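Local coordinates for protein carbonic anhydrase (Coccomyxa sp. PA, PDB 3UCJ) that probably catalyses the reversible hydration of carbon dioxide to hydrogencarbonate and a proton, using one zinc ion per subunit, at residues Ala108-Leu113 and Asp148-Met153; Gly102-Gly107 and Gly185-Pro190; Arg69-Leu74 and Leu125-Val130; Asn157-Val162 and Leu211-Leu216. All coordinates share one frame; numbering follows the deposited sequence.

Interaction 1. Residues Ala108-Leu113 and Asp148-Met153; sequences ACKAGL and DAWDKM. With AZM (5-acetamido-1,3,4-thiadiazole-2-sulfonamide), chain D.
Helices 108-113 and 148-153 cross with Cys109 opposite Met153 and Lys110 opposite Trp150, their axes 9.1 Å apart at the closest and their directions 112° from each other. In this beta-class carbonic anhydrase the first helix follows directly on the zinc-binding turn, and the second belongs to the long helix 146-167 that backs it. No hydrogen bond joins the two segments; the contact is apolar. The aliphatic chain of Lys110 lies over one face of the Trp150 indole: CG is anti to the backbone N (chi1 175°) and the chain runs on extended, which carries Lys110 CD over the six-membered ring of Trp150, 3.7 Å from its centroid, in a CH-pi contact. The indole is also tied down, since Trp150 NE1 donates to Cys106 O just ahead of the first helix. Deeper in, Met153 CG packs 4.0 Å from Cys109 CB, and its bent chain slides past Leu113 in the opposite direction. On another side of the first helix, Ala108 and Ala111 line the acetazolamide pocket, with Ala111 CB 3.8 Å from the inhibitor's methyl carbon C4. Phe222 of the second subunit packs on Leu113, whose CD1 reaches Ala149 CB at 4.1 Å.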
loop_
_atom_site.group_PDB
_atom_site.type_symbol
_atom_site.label_atom_id
_atom_site.label_comp_id
_atom_site.label_asym_id
_atom_site.label_seq_id
_atom_site.Cartn_x
_atom_site.Cartn_y
_atom_site.Cartn_z
ATOM N N ALA A 108 -20.197 0.550 2.720
ATOM C CA ALA A 108 -18.926 -0.073 3.083
ATOM C C ALA A 108 -19.048 -0.626 4.469
ATOM O O ALA A 108 -18.486 -1.684 4.771
ATOM C CB ALA A 108 -17.723 1.017 3.031
ATOM N N CYS A 109 -19.741 0.100 5.372
ATOM C CA CYS A 109 -19.923 -0.393 6.711
ATOM C C CYS A 109 -20.824 -1.624 6.737
ATOM O O CYS A 109 -20.607 -2.518 7.556
ATOM C CB CYS A 109 -20.558 0.659 7.638
ATOM S SG CYS A 109 -19.251 1.935 8.034
ATOM N N LYS A 110 -21.811 -1.665 5.862
ATOM C CA LYS A 110 -22.700 -2.821 5.815
ATOM C C LYS A 110 -21.934 -4.018 5.308
ATOM O O LYS A 110 -22.039 -5.072 5.912
ATOM C CB LYS A 110 -23.917 -2.542 4.910
ATOM C CG LYS A 110 -24.817 -3.815 4.738
ATOM C CD LYS A 110 -26.196 -3.402 4.222
ATOM C CE LYS A 110 -26.943 -4.567 3.496
ATOM N NZ LYS A 110 -28.353 -4.163 3.198
ATOM N N ALA A 111 -21.155 -3.866 4.222
ATOM C CA ALA A 111 -20.332 -4.958 3.698
ATOM C C ALA A 111 -19.343 -5.441 4.787
ATOM O O ALA A 111 -19.138 -6.634 4.950
ATOM C CB ALA A 111 -19.600 -4.513 2.416
ATOM N N GLY A 112 -18.791 -4.509 5.588
ATOM C CA GLY A 112 -17.889 -4.893 6.672
ATOM C C GLY A 112 -18.628 -5.770 7.670
ATOM O O GLY A 112 -18.029 -6.693 8.231
ATOM N N LEU A 113 -19.946 -5.559 7.874
ATOM C CA LEU A 113 -20.695 -6.397 8.827
ATOM C C LEU A 113 -20.944 -7.721 8.234
ATOM O O LEU A 113 -20.767 -8.755 8.886
ATOM C CB LEU A 113 -22.087 -5.844 9.099
ATOM C CG LEU A 113 -22.149 -4.819 10.223
ATOM C CD1 LEU A 113 -23.567 -4.315 10.358
ATOM C CD2 LEU A 113 -21.756 -5.543 11.492
ATOM N N ASP A 148 -30.254 -1.484 12.831
ATOM C CA ASP A 148 -29.608 -0.850 13.949
ATOM C C ASP A 148 -28.131 -1.206 14.046
ATOM O O ASP A 148 -27.332 -0.423 14.477
ATOM C CB ASP A 148 -30.298 -1.237 15.228
ATOM C CG ASP A 148 -31.684 -0.694 15.320
ATOM O OD1 ASP A 148 -32.009 0.231 14.588
ATOM O OD2 ASP A 148 -32.448 -1.216 16.127
ATOM N N ALA A 149 -27.802 -2.416 13.657
ATOM C CA ALA A 149 -26.438 -2.864 13.607
ATOM C C ALA A 149 -25.647 -2.059 12.588
ATOM O O ALA A 149 -24.521 -1.732 12.805
ATOM C CB ALA A 149 -26.407 -4.312 13.266
ATOM N N TRP A 150 -26.285 -1.750 11.482
ATOM C CA TRP A 150 -25.708 -0.946 10.447
ATOM C C TRP A 150 -25.374 0.434 10.968
ATOM O O TRP A 150 -24.301 0.905 10.808
ATOM C CB TRP A 150 -26.664 -0.853 9.276
ATOM C CG TRP A 150 -26.097 -0.327 8.007
ATOM C CD1 TRP A 150 -24.862 0.192 7.803
ATOM C CD2 TRP A 150 -26.771 -0.233 6.761
ATOM N NE1 TRP A 150 -24.720 0.568 6.515
ATOM C CE2 TRP A 150 -25.878 0.318 5.849
ATOM C CE3 TRP A 150 -28.042 -0.580 6.323
ATOM C CZ2 TRP A 150 -26.204 0.523 4.544
ATOM C CZ3 TRP A 150 -28.356 -0.374 5.033
ATOM C CH2 TRP A 150 -27.454 0.170 4.150
ATOM N N ASP A 151 -26.326 1.064 11.616
ATOM C CA ASP A 151 -26.132 2.380 12.137
ATOM C C ASP A 151 -25.021 2.397 13.163
ATOM O O ASP A 151 -24.201 3.270 13.192
ATOM C CB ASP A 151 -27.417 2.896 12.755
ATOM C CG ASP A 151 -28.487 3.156 11.745
ATOM O OD1 ASP A 151 -29.624 3.307 12.144
ATOM O OD2 ASP A 151 -28.228 3.202 10.557
ATOM N N LYS A 152 -25.019 1.410 14.018
ATOM C CA LYS A 152 -24.021 1.311 15.028
ATOM C C LYS A 152 -22.637 1.099 14.416
ATOM O O LYS A 152 -21.684 1.652 14.867
ATOM C CB LYS A 152 -24.382 0.171 15.955
ATOM C CG LYS A 152 -23.604 0.088 17.190
ATOM C CD LYS A 152 -23.634 1.352 17.920
ATOM C CE LYS A 152 -23.567 1.100 19.360
ATOM N NZ LYS A 152 -23.050 2.214 20.121
ATOM N N MET A 153 -22.550 0.286 13.393
ATOM C CA MET A 153 -21.286 0.064 12.734
ATOM C C MET A 153 -20.725 1.374 12.183
ATOM O O MET A 153 -19.577 1.659 12.336
ATOM C CB MET A 153 -21.431 -0.966 11.645
ATOM C CG MET A 153 -20.133 -1.381 11.005
ATOM S SD MET A 153 -19.126 -2.404 12.025
ATOM C CE MET A 153 -17.843 -1.313 12.567
HETATM C C1 AZM D . -20.421 1.811 -0.442
HETATM C C2 AZM D . -20.242 -0.581 -0.730
HETATM C C3 AZM D . -18.786 -2.470 -0.674
HETATM C C4 AZM D . -18.540 -3.889 -1.153
HETATM N N1 AZM D . -20.797 4.097 1.084
HETATM N N2 AZM D . -21.539 -0.123 -0.726
HETATM N N3 AZM D . -21.668 1.354 -0.561
HETATM N N4 AZM D . -20.029 -1.989 -0.742
HETATM O O1 AZM D . -20.369 4.250 -1.377
HETATM O O2 AZM D . -18.713 3.455 0.184
HETATM O O3 AZM D . -17.865 -1.730 -0.235
HETATM S S1 AZM D . -20.150 3.524 -0.240
HETATM S S2 AZM D . -19.078 0.653 -0.589
#

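Interaction 2. Residues Gly102-Gly107 and Gly185-Pro190; sequences GHYNCG and GIVYTP. With ZN (zinc ion), chain C; AZM (5-acetamido-1,3,4-thiadiazole-2-sulfonamide), chain D.
Three backbone hydrogen bonds join Gly102-Tyr104 to Ile186-Tyr188 as parallel strands: Gly102 N donates to Ile186 O, Tyr188 N to Gly102 O, and Tyr104 N to Tyr188 O, each 2.9 Å long. The last continues the ladder one residue past the end of strand 97-103. Packing centres on the Tyr104 ring: Val187 CG2 makes a CH-pi contact over one face, 3.9 Å from the Tyr104 centroid, and a polar atom, Thr189 OG1, lies in plane at the ring edge. The phenol OH of Tyr104 is hydrogen-bonded to Glu155 and Lys196. Pro190 fits in beside the turn, its CG 3.8 Å from His103 ND1.

Metal bonds make up the third kind. His103 CG sits between the backbone N and the carbonyl carbon (chi1 69°), and His103 NE2 reaches zinc at 2.1 Å. The other ring nitrogen, His103 ND1, donates to Tyr104 O at 2.9 Å, a bent bond (135°), with the oxygen tilted out of the ring plane, that probably helps to hold the ring's rotation. Cys106 SG binds the metal at 2.4 Å, Cys47 is the third protein ligand, and acetazolamide N1 completes the shell. This Cys-His-Cys zinc site at the C-terminal end of parallel strands is the active site of beta-carbonic anhydrases.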
loop_
_atom_site.group_PDB
_atom_site.type_symbol
_atom_site.label_atom_id
_atom_site.label_comp_id
_atom_site.label_asym_id
_atom_site.label_seq_id
_atom_site.Cartn_x
_atom_site.Cartn_y
_atom_site.Cartn_z
ATOM N N GLY A 102 -18.255 9.995 9.042
ATOM C CA GLY A 102 -18.911 8.826 8.421
ATOM C C GLY A 102 -20.317 9.203 7.954
ATOM O O GLY A 102 -20.742 10.361 8.111
ATOM N N HIS A 103 -21.063 8.240 7.432
ATOM C CA HIS A 103 -22.456 8.556 7.051
ATOM C C HIS A 103 -23.377 7.321 7.226
ATOM O O HIS A 103 -22.991 6.161 6.959
ATOM C CB HIS A 103 -22.542 9.060 5.611
ATOM C CG HIS A 103 -22.244 8.010 4.591
ATOM N ND1 HIS A 103 -23.214 7.319 3.883
ATOM C CD2 HIS A 103 -21.051 7.523 4.156
ATOM C CE1 HIS A 103 -22.625 6.484 3.031
ATOM N NE2 HIS A 103 -21.318 6.595 3.177
ATOM N N TYR A 104 -24.658 7.552 7.621
ATOM C CA TYR A 104 -25.620 6.422 7.682
ATOM C C TYR A 104 -25.885 5.911 6.308
ATOM O O TYR A 104 -25.678 6.619 5.316
ATOM C CB TYR A 104 -26.934 6.905 8.385
ATOM C CG TYR A 104 -26.622 7.242 9.828
ATOM C CD1 TYR A 104 -26.713 8.550 10.293
ATOM C CD2 TYR A 104 -26.158 6.245 10.718
ATOM C CE1 TYR A 104 -26.475 8.855 11.606
ATOM C CE2 TYR A 104 -25.887 6.545 12.041
ATOM C CZ TYR A 104 -26.027 7.871 12.466
ATOM O OH TYR A 104 -25.765 8.183 13.735
ATOM N N ASN A 105 -26.298 4.643 6.203
ATOM C CA ASN A 105 -26.549 4.024 4.917
ATOM C C ASN A 105 -25.230 3.805 4.093
ATOM O O ASN A 105 -25.234 3.750 2.867
ATOM C CB ASN A 105 -27.661 4.745 4.062
ATOM C CG ASN A 105 -28.286 3.822 3.028
ATOM O OD1 ASN A 105 -28.146 4.009 1.805
ATOM N ND2 ASN A 105 -29.085 2.827 3.515
ATOM N N CYS A 106 -24.120 3.643 4.816
ATOM C CA CYS A 106 -22.784 3.473 4.204
ATOM C C CYS A 106 -22.652 2.006 3.897
ATOM O O CYS A 106 -22.513 1.205 4.811
ATOM C CB CYS A 106 -21.719 3.905 5.223
ATOM S SG CYS A 106 -20.008 3.602 4.461
ATOM N N GLY A 107 -22.748 1.689 2.631
ATOM C CA GLY A 107 -22.571 0.368 2.150
ATOM C C GLY A 107 -21.235 -0.256 2.484
ATOM O O GLY A 107 -21.157 -1.499 2.566
ATOM N N GLY A 185 -15.250 13.925 15.355
ATOM C CA GLY A 185 -16.017 12.823 14.843
ATOM C C GLY A 185 -17.412 13.234 14.483
ATOM O O GLY A 185 -18.175 13.635 15.384
ATOM N N ILE A 186 -17.790 13.192 13.213
ATOM C CA ILE A 186 -19.135 13.572 12.807
ATOM C C ILE A 186 -19.745 12.520 11.888
ATOM O O ILE A 186 -19.029 11.597 11.361
ATOM C CB ILE A 186 -19.138 14.942 12.094
ATOM C CG1 ILE A 186 -18.138 14.949 10.891
ATOM C CG2 ILE A 186 -18.727 16.014 13.024
ATOM C CD1 ILE A 186 -18.349 16.187 9.918
ATOM N N VAL A 187 -21.063 12.609 11.696
ATOM C CA VAL A 187 -21.752 11.626 10.863
ATOM C C VAL A 187 -22.851 12.348 10.037
ATOM O O VAL A 187 -23.453 13.322 10.535
ATOM C CB VAL A 187 -22.324 10.469 11.737
ATOM C CG1 VAL A 187 -23.415 11.015 12.721
ATOM C CG2 VAL A 187 -22.858 9.409 10.843
ATOM N N TYR A 188 -23.045 11.971 8.788
ATOM C CA TYR A 188 -24.019 12.582 7.926
ATOM C C TYR A 188 -25.155 11.618 7.572
ATOM O O TYR A 188 -24.914 10.433 7.353
ATOM C CB TYR A 188 -23.291 12.992 6.660
ATOM C CG TYR A 188 -24.085 13.561 5.553
ATOM C CD1 TYR A 188 -24.507 14.899 5.591
ATOM C CD2 TYR A 188 -24.411 12.800 4.445
ATOM C CE1 TYR A 188 -25.182 15.462 4.577
ATOM C CE2 TYR A 188 -25.106 13.358 3.399
ATOM C CZ TYR A 188 -25.498 14.712 3.494
ATOM O OH TYR A 188 -26.162 15.292 2.488
ATOM N N THR A 189 -26.361 12.152 7.405
ATOM C CA THR A 189 -27.531 11.322 6.975
ATOM C C THR A 189 -27.921 11.646 5.541
ATOM O O THR A 189 -28.393 12.750 5.276
ATOM C CB THR A 189 -28.728 11.506 7.930
ATOM O OG1 THR A 189 -28.274 11.194 9.246
ATOM C CG2 THR A 189 -29.867 10.556 7.524
ATOM N N PRO A 190 -27.631 10.742 4.572
ATOM C CA PRO A 190 -27.865 11.120 3.211
ATOM C C PRO A 190 -29.330 11.543 3.016
ATOM O O PRO A 190 -29.599 12.442 2.207
ATOM C CB PRO A 190 -27.591 9.816 2.423
ATOM C CG PRO A 190 -26.530 9.147 3.247
ATOM C CD PRO A 190 -26.865 9.472 4.675
HETATM ZN ZN ZN C . -20.014 5.087 2.556
HETATM C C1 AZM D . -20.421 1.811 -0.442
HETATM C C2 AZM D . -20.242 -0.581 -0.730
HETATM C C3 AZM D . -18.786 -2.470 -0.674
HETATM C C4 AZM D . -18.540 -3.889 -1.153
HETATM N N1 AZM D . -20.797 4.097 1.084
HETATM N N2 AZM D . -21.539 -0.123 -0.726
HETATM N N3 AZM D . -21.668 1.354 -0.561
HETATM N N4 AZM D . -20.029 -1.989 -0.742
HETATM O O1 AZM D . -20.369 4.250 -1.377
HETATM O O2 AZM D . -18.713 3.455 0.184
HETATM O O3 AZM D . -17.865 -1.730 -0.235
HETATM S S1 AZM D . -20.150 3.524 -0.240
HETATM S S2 AZM D . -19.078 0.653 -0.589
#

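Interaction 3. Residues Arg69-Leu74 and Leu125-Val130; sequences RNVGNL and LWISDV. With AZM (5-acetamido-1,3,4-thiadiazole-2-sulfonamide), chain D.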
loop_
_atom_site.group_PDB
_atom_site.type_symbol
_atom_site.label_atom_id
_atom_site.label_comp_id
_atom_site.label_asym_id
_atom_site.label_seq_id
_atom_site.Cartn_x
_atom_site.Cartn_y
_atom_site.Cartn_z
ATOM N N ARG A 69 -11.359 11.368 0.242
ATOM C CA ARG A 69 -12.607 10.592 0.313
ATOM C C ARG A 69 -12.250 9.208 -0.226
ATOM O O ARG A 69 -11.578 9.101 -1.229
ATOM C CB ARG A 69 -13.683 11.223 -0.604
ATOM C CG ARG A 69 -14.387 12.406 0.148
ATOM C CD ARG A 69 -15.335 13.064 -0.856
ATOM N NE ARG A 69 -16.501 12.205 -1.216
ATOM C CZ ARG A 69 -17.520 12.621 -1.947
ATOM N NH1 ARG A 69 -17.567 13.873 -2.468
ATOM N NH2 ARG A 69 -18.463 11.775 -2.222
ATOM N N ASN A 70 -12.598 8.204 0.572
ATOM C CA ASN A 70 -12.329 6.799 0.139
ATOM C C ASN A 70 -13.500 5.938 0.600
ATOM O O ASN A 70 -14.373 6.405 1.348
ATOM C CB ASN A 70 -10.967 6.323 0.760
ATOM C CG ASN A 70 -11.009 6.248 2.301
ATOM O OD1 ASN A 70 -11.813 5.525 2.922
ATOM N ND2 ASN A 70 -10.078 6.955 2.941
ATOM N N VAL A 71 -13.532 4.695 0.141
ATOM C CA VAL A 71 -14.650 3.810 0.565
ATOM C C VAL A 71 -14.646 3.501 2.045
ATOM O O VAL A 71 -13.710 2.875 2.612
ATOM C CB VAL A 71 -14.584 2.469 -0.319
ATOM C CG1 VAL A 71 -15.452 1.360 0.380
ATOM C CG2 VAL A 71 -14.898 2.768 -1.796
ATOM N N GLY A 72 -15.703 3.944 2.748
ATOM C CA GLY A 72 -15.722 3.775 4.188
ATOM C C GLY A 72 -14.986 4.800 5.053
ATOM O O GLY A 72 -14.927 4.608 6.226
ATOM N N ASN A 73 -14.390 5.887 4.502
ATOM C CA ASN A 73 -13.796 6.891 5.319
ATOM C C ASN A 73 -12.785 6.353 6.320
ATOM O O ASN A 73 -12.774 6.647 7.502
ATOM C CB ASN A 73 -14.843 7.885 5.945
ATOM C CG ASN A 73 -15.940 7.228 6.794
ATOM O OD1 ASN A 73 -17.072 6.998 6.302
ATOM N ND2 ASN A 73 -15.670 7.042 8.064
ATOM N N LEU A 74 -11.876 5.552 5.794
ATOM C CA LEU A 74 -10.959 4.832 6.636
ATOM C C LEU A 74 -9.598 5.592 6.690
ATOM O O LEU A 74 -9.186 6.164 5.715
ATOM C CB LEU A 74 -10.636 3.506 5.954
ATOM C CG LEU A 74 -11.901 2.598 5.819
ATOM C CD1 LEU A 74 -11.355 1.278 5.324
ATOM C CD2 LEU A 74 -12.539 2.264 7.185
ATOM N N LEU A 125 -10.642 -6.455 0.278
ATOM C CA LEU A 125 -9.319 -6.222 0.992
ATOM C C LEU A 125 -9.409 -4.881 1.717
ATOM O O LEU A 125 -9.119 -4.781 2.907
ATOM C CB LEU A 125 -8.117 -6.159 0.024
ATOM C CG LEU A 125 -7.908 -7.400 -0.912
ATOM C CD1 LEU A 125 -6.661 -7.227 -1.841
ATOM C CD2 LEU A 125 -7.782 -8.597 0.002
ATOM N N TRP A 126 -9.852 -3.875 0.970
ATOM C CA TRP A 126 -9.949 -2.510 1.540
ATOM C C TRP A 126 -10.705 -2.389 2.821
ATOM O O TRP A 126 -10.316 -1.664 3.760
ATOM C CB TRP A 126 -10.450 -1.531 0.424
ATOM C CG TRP A 126 -10.540 -0.107 0.902
ATOM C CD1 TRP A 126 -11.680 0.554 1.268
ATOM C CD2 TRP A 126 -9.426 0.783 1.220
ATOM N NE1 TRP A 126 -11.349 1.807 1.723
ATOM C CE2 TRP A 126 -9.986 1.971 1.725
ATOM C CE3 TRP A 126 -8.005 0.685 1.111
ATOM C CZ2 TRP A 126 -9.206 3.096 2.129
ATOM C CZ3 TRP A 126 -7.207 1.822 1.579
ATOM C CH2 TRP A 126 -7.846 3.009 2.065
ATOM N N ILE A 127 -11.910 -3.006 2.882
ATOM C CA ILE A 127 -12.684 -2.852 4.065
ATOM C C ILE A 127 -12.299 -3.773 5.200
ATOM O O ILE A 127 -13.005 -3.814 6.221
ATOM C CB ILE A 127 -14.275 -3.051 3.684
ATOM C CG1 ILE A 127 -14.451 -4.528 3.264
ATOM C CG2 ILE A 127 -14.631 -2.005 2.611
ATOM C CD1 ILE A 127 -16.041 -4.866 3.113
ATOM N N SER A 128 -11.113 -4.395 5.154
ATOM C CA SER A 128 -10.640 -5.174 6.275
ATOM C C SER A 128 -10.642 -4.317 7.546
ATOM O O SER A 128 -10.933 -4.809 8.640
ATOM C CB SER A 128 -9.202 -5.788 6.051
ATOM O OG SER A 128 -9.194 -6.610 4.880
ATOM N N ASP A 129 -10.395 -2.991 7.405
ATOM C CA ASP A 129 -10.337 -2.198 8.624
ATOM C C ASP A 129 -11.703 -2.224 9.316
ATOM O O ASP A 129 -11.754 -2.101 10.582
ATOM C CB ASP A 129 -10.049 -0.662 8.347
ATOM C CG ASP A 129 -8.732 -0.409 7.545
ATOM O OD1 ASP A 129 -8.257 0.761 7.525
ATOM O OD2 ASP A 129 -8.259 -1.259 6.774
ATOM N N VAL A 130 -12.737 -2.135 8.495
ATOM C CA VAL A 130 -14.121 -2.147 9.081
ATOM C C VAL A 130 -14.319 -3.483 9.880
ATOM O O VAL A 130 -14.802 -3.450 11.031
ATOM C CB VAL A 130 -15.172 -1.994 8.026
ATOM C CG1 VAL A 130 -16.586 -1.969 8.766
ATOM C CG2 VAL A 130 -14.973 -0.641 7.270
HETATM C C1 AZM D . -20.421 1.811 -0.442
HETATM C C2 AZM D . -20.242 -0.581 -0.730
HETATM C C3 AZM D . -18.786 -2.470 -0.674
HETATM C C4 AZM D . -18.540 -3.889 -1.153
HETATM N N1 AZM D . -20.797 4.097 1.084
HETATM N N2 AZM D . -21.539 -0.123 -0.726
HETATM N N3 AZM D . -21.668 1.354 -0.561
HETATM N N4 AZM D . -20.029 -1.989 -0.742
HETATM O O1 AZM D . -20.369 4.250 -1.377
HETATM O O2 AZM D . -18.713 3.455 0.184
HETATM O O3 AZM D . -17.865 -1.730 -0.235
HETATM S S1 AZM D . -20.150 3.524 -0.240
HETATM S S2 AZM D . -19.078 0.653 -0.589
#
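A buried turn-to-helix contact, in which Leu74 and Val71 pack against Trp126, joins the end of strand 65-70 to the junction of helices 122-126 and 128-135, beside the active site of this beta-carbonic anhydrase. A type II beta turn from Asn70 to Asn73 shapes the first segment and turns Val71 O toward the indole. Trp126 NE1 donates to Val71 O at 2.7 Å, within the ring plane and onto a lone pair. Leu74 CD1 makes a CH-pi contact over one face of the Trp126 indole, 4.0 Å from the centroid of its five-membered ring, whereas the Asn70 amide meets its edge, the two planes 74° apart. Asn70 itself is held by Leu74, since OD1 accepts from Leu74 N and ND2 donates to Leu74 O. A leucine in place of Trp126 would probably leave Val71 O without its donor and open a gap beneath Leu74. Lys78 of the second subunit makes a cation-pi contact with Trp126 and a salt bridge with Asp129. Toward the inhibitor, Val71 CG1 stands 3.8 Å from acetazolamide S2.

Interaction 4. Residues Asn157-Val162 and Leu211-Leu216; sequences NVEAQV and LLRADL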
loop_
_atom_site.group_PDB
_atom_site.type_symbol
_atom_site.label_atom_id
_atom_site.label_comp_id
_atom_site.label_asym_id
_atom_site.label_seq_id
_atom_site.Cartn_x
_atom_site.Cartn_y
_atom_site.Cartn_z
ATOM N N ASN A 157 -17.308 2.978 13.543
ATOM C CA ASN A 157 -16.258 3.210 12.539
ATOM C C ASN A 157 -15.772 4.675 12.663
ATOM O O ASN A 157 -14.530 4.948 12.745
ATOM C CB ASN A 157 -16.752 2.894 11.152
ATOM C CG ASN A 157 -15.591 2.974 10.114
ATOM O OD1 ASN A 157 -14.521 2.387 10.333
ATOM N ND2 ASN A 157 -15.800 3.753 9.079
ATOM N N VAL A 158 -16.708 5.623 12.720
ATOM C CA VAL A 158 -16.273 7.030 12.999
ATOM C C VAL A 158 -15.346 7.096 14.218
ATOM O O VAL A 158 -14.245 7.723 14.186
ATOM C CB VAL A 158 -17.484 8.015 13.158
ATOM C CG1 VAL A 158 -16.965 9.440 13.558
ATOM C CG2 VAL A 158 -18.266 8.084 11.846
ATOM N N GLU A 159 -15.788 6.541 15.364
ATOM C CA GLU A 159 -14.945 6.627 16.533
ATOM C C GLU A 159 -13.571 6.049 16.317
ATOM O O GLU A 159 -12.571 6.592 16.815
ATOM C CB GLU A 159 -15.599 5.964 17.803
ATOM C CG GLU A 159 -14.629 6.247 18.991
ATOM C CD GLU A 159 -15.145 5.932 20.404
ATOM O OE1 GLU A 159 -16.316 5.458 20.519
ATOM O OE2 GLU A 159 -14.323 6.106 21.349
ATOM N N ALA A 160 -13.480 4.890 15.647
ATOM C CA ALA A 160 -12.183 4.273 15.463
ATOM C C ALA A 160 -11.329 5.160 14.543
ATOM O O ALA A 160 -10.120 5.228 14.754
ATOM C CB ALA A 160 -12.387 2.908 14.762
ATOM N N GLN A 161 -11.950 5.789 13.531
ATOM C CA GLN A 161 -11.153 6.545 12.551
ATOM C C GLN A 161 -10.723 7.851 13.220
ATOM O O GLN A 161 -9.609 8.333 12.979
ATOM C CB GLN A 161 -11.867 6.775 11.198
ATOM C CG GLN A 161 -12.309 5.446 10.522
ATOM C CD GLN A 161 -11.212 4.332 10.510
ATOM O OE1 GLN A 161 -10.005 4.625 10.309
ATOM N NE2 GLN A 161 -11.641 3.016 10.756
ATOM N N VAL A 162 -11.533 8.357 14.139
ATOM C CA VAL A 162 -11.053 9.513 14.945
ATOM C C VAL A 162 -9.876 9.144 15.756
ATOM O O VAL A 162 -8.848 9.915 15.805
ATOM C CB VAL A 162 -12.195 10.114 15.848
ATOM C CG1 VAL A 162 -11.596 11.044 16.944
ATOM C CG2 VAL A 162 -13.168 10.809 14.959
ATOM N N LEU A 211 -12.618 11.883 25.880
ATOM C CA LEU A 211 -13.669 11.660 24.892
ATOM C C LEU A 211 -13.608 10.374 24.085
ATOM O O LEU A 211 -14.623 10.002 23.462
ATOM C CB LEU A 211 -13.806 12.832 23.901
ATOM C CG LEU A 211 -14.030 14.226 24.515
ATOM C CD1 LEU A 211 -13.964 15.239 23.376
ATOM C CD2 LEU A 211 -15.378 14.264 25.228
ATOM N N LEU A 212 -12.451 9.721 24.043
ATOM C CA LEU A 212 -12.322 8.432 23.306
ATOM C C LEU A 212 -12.413 7.223 24.236
ATOM O O LEU A 212 -11.799 7.203 25.277
ATOM C CB LEU A 212 -10.977 8.402 22.511
ATOM C CG LEU A 212 -10.832 9.475 21.420
ATOM C CD1 LEU A 212 -9.429 9.374 20.790
ATOM C CD2 LEU A 212 -11.975 9.246 20.377
ATOM N N ARG A 213 -13.167 6.206 23.842
ATOM C CA ARG A 213 -13.289 4.952 24.601
ATOM C C ARG A 213 -11.941 4.274 24.713
ATOM O O ARG A 213 -11.468 3.967 25.807
ATOM C CB ARG A 213 -14.213 3.986 23.852
ATOM C CG ARG A 213 -15.733 4.040 24.160
ATOM C CD ARG A 213 -16.352 2.595 24.039
ATOM N NE ARG A 213 -15.706 1.627 24.975
ATOM C CZ ARG A 213 -16.349 0.786 25.811
ATOM N NH1 ARG A 213 -17.674 0.747 25.856
ATOM N NH2 ARG A 213 -15.669 -0.029 26.616
ATOM N N ALA A 214 -11.305 4.023 23.555
ATOM C CA ALA A 214 -9.956 3.476 23.544
ATOM C C ALA A 214 -8.938 4.446 24.190
ATOM O O ALA A 214 -9.114 5.648 24.129
ATOM C CB ALA A 214 -9.534 3.113 22.107
ATOM N N ASP A 215 -7.893 3.901 24.789
ATOM C CA ASP A 215 -6.923 4.652 25.573
ATOM C C ASP A 215 -5.740 5.135 24.724
ATOM O O ASP A 215 -4.742 4.392 24.497
ATOM C CB ASP A 215 -6.438 3.746 26.730
ATOM C CG ASP A 215 -5.542 4.467 27.782
ATOM O OD1 ASP A 215 -5.346 3.811 28.863
ATOM O OD2 ASP A 215 -4.969 5.567 27.562
ATOM N N LEU A 216 -5.850 6.370 24.259
ATOM C CA LEU A 216 -4.796 6.959 23.421
ATOM C C LEU A 216 -3.502 7.113 24.180
ATOM O O LEU A 216 -2.400 6.923 23.634
ATOM C CB LEU A 216 -5.244 8.289 22.797
ATOM C CG LEU A 216 -4.344 8.992 21.745
ATOM C CD1 LEU A 216 -3.982 7.979 20.536
ATOM C CD2 LEU A 216 -4.940 10.298 21.216
HETATM O O HOH W 1 -11.778 5.059 20.493
#
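Glu159 lies across the start of the Arg213 side chain at about a right angle, its OE2 3.3 Å from Arg213 CB. Glu159 OE2 also accepts a nearly straight hydrogen bond from Arg213 N (2.7 Å, 165°), met almost along the C-O axis. A fully stretched side chain, chi1 -175° and chi2 169°, carries the carboxylate from the helix to the loop. A water also donates to Glu159 OE2 at 2.9 Å and accepts from Ala214 N, so one oxygen serves two successive backbone N-H groups, the second indirectly. The Arg213 guanidinium leads away, so its charge does not pair with the Glu159 carboxylate. Replacing Glu159 by alanine is likely to leave Arg213 N and the bridging water without their acceptor, with the loop freer to shift. Beneath this polar link Val162 CG1 packs 3.9 Å from Leu212 CD2, and Ile202 of strand 194-202 touches both residues. A helix carboxylate accepting from loop N-H groups thus fastens the loop between helices 205-211 and 216-220 to the long helix 146-167 of the alpha/beta fold.

Interactions 1, 2 and 3 are buried and all touch acetazolamide, whereas interaction 4 is only partly buried and lies away from the zinc and inhibitor site. Helix 146-167 serves both interaction 1, through an apolar face, and interaction 4, mainly through a carboxylate and a water, with a small apolar contact. Interactions 2 and 3 reach the same sheet: the first by a parallel backbone ladder whose end carries a zinc-binding histidine, the second by a turn wedged against an indole. The Trp150 indole links interaction 1 to interaction 2, and Asn157 of interaction 4 probably donates to Gly72 O of interaction 3. Ala108 packs on Val71, joining interactions 1 and 3 beside the inhibitor.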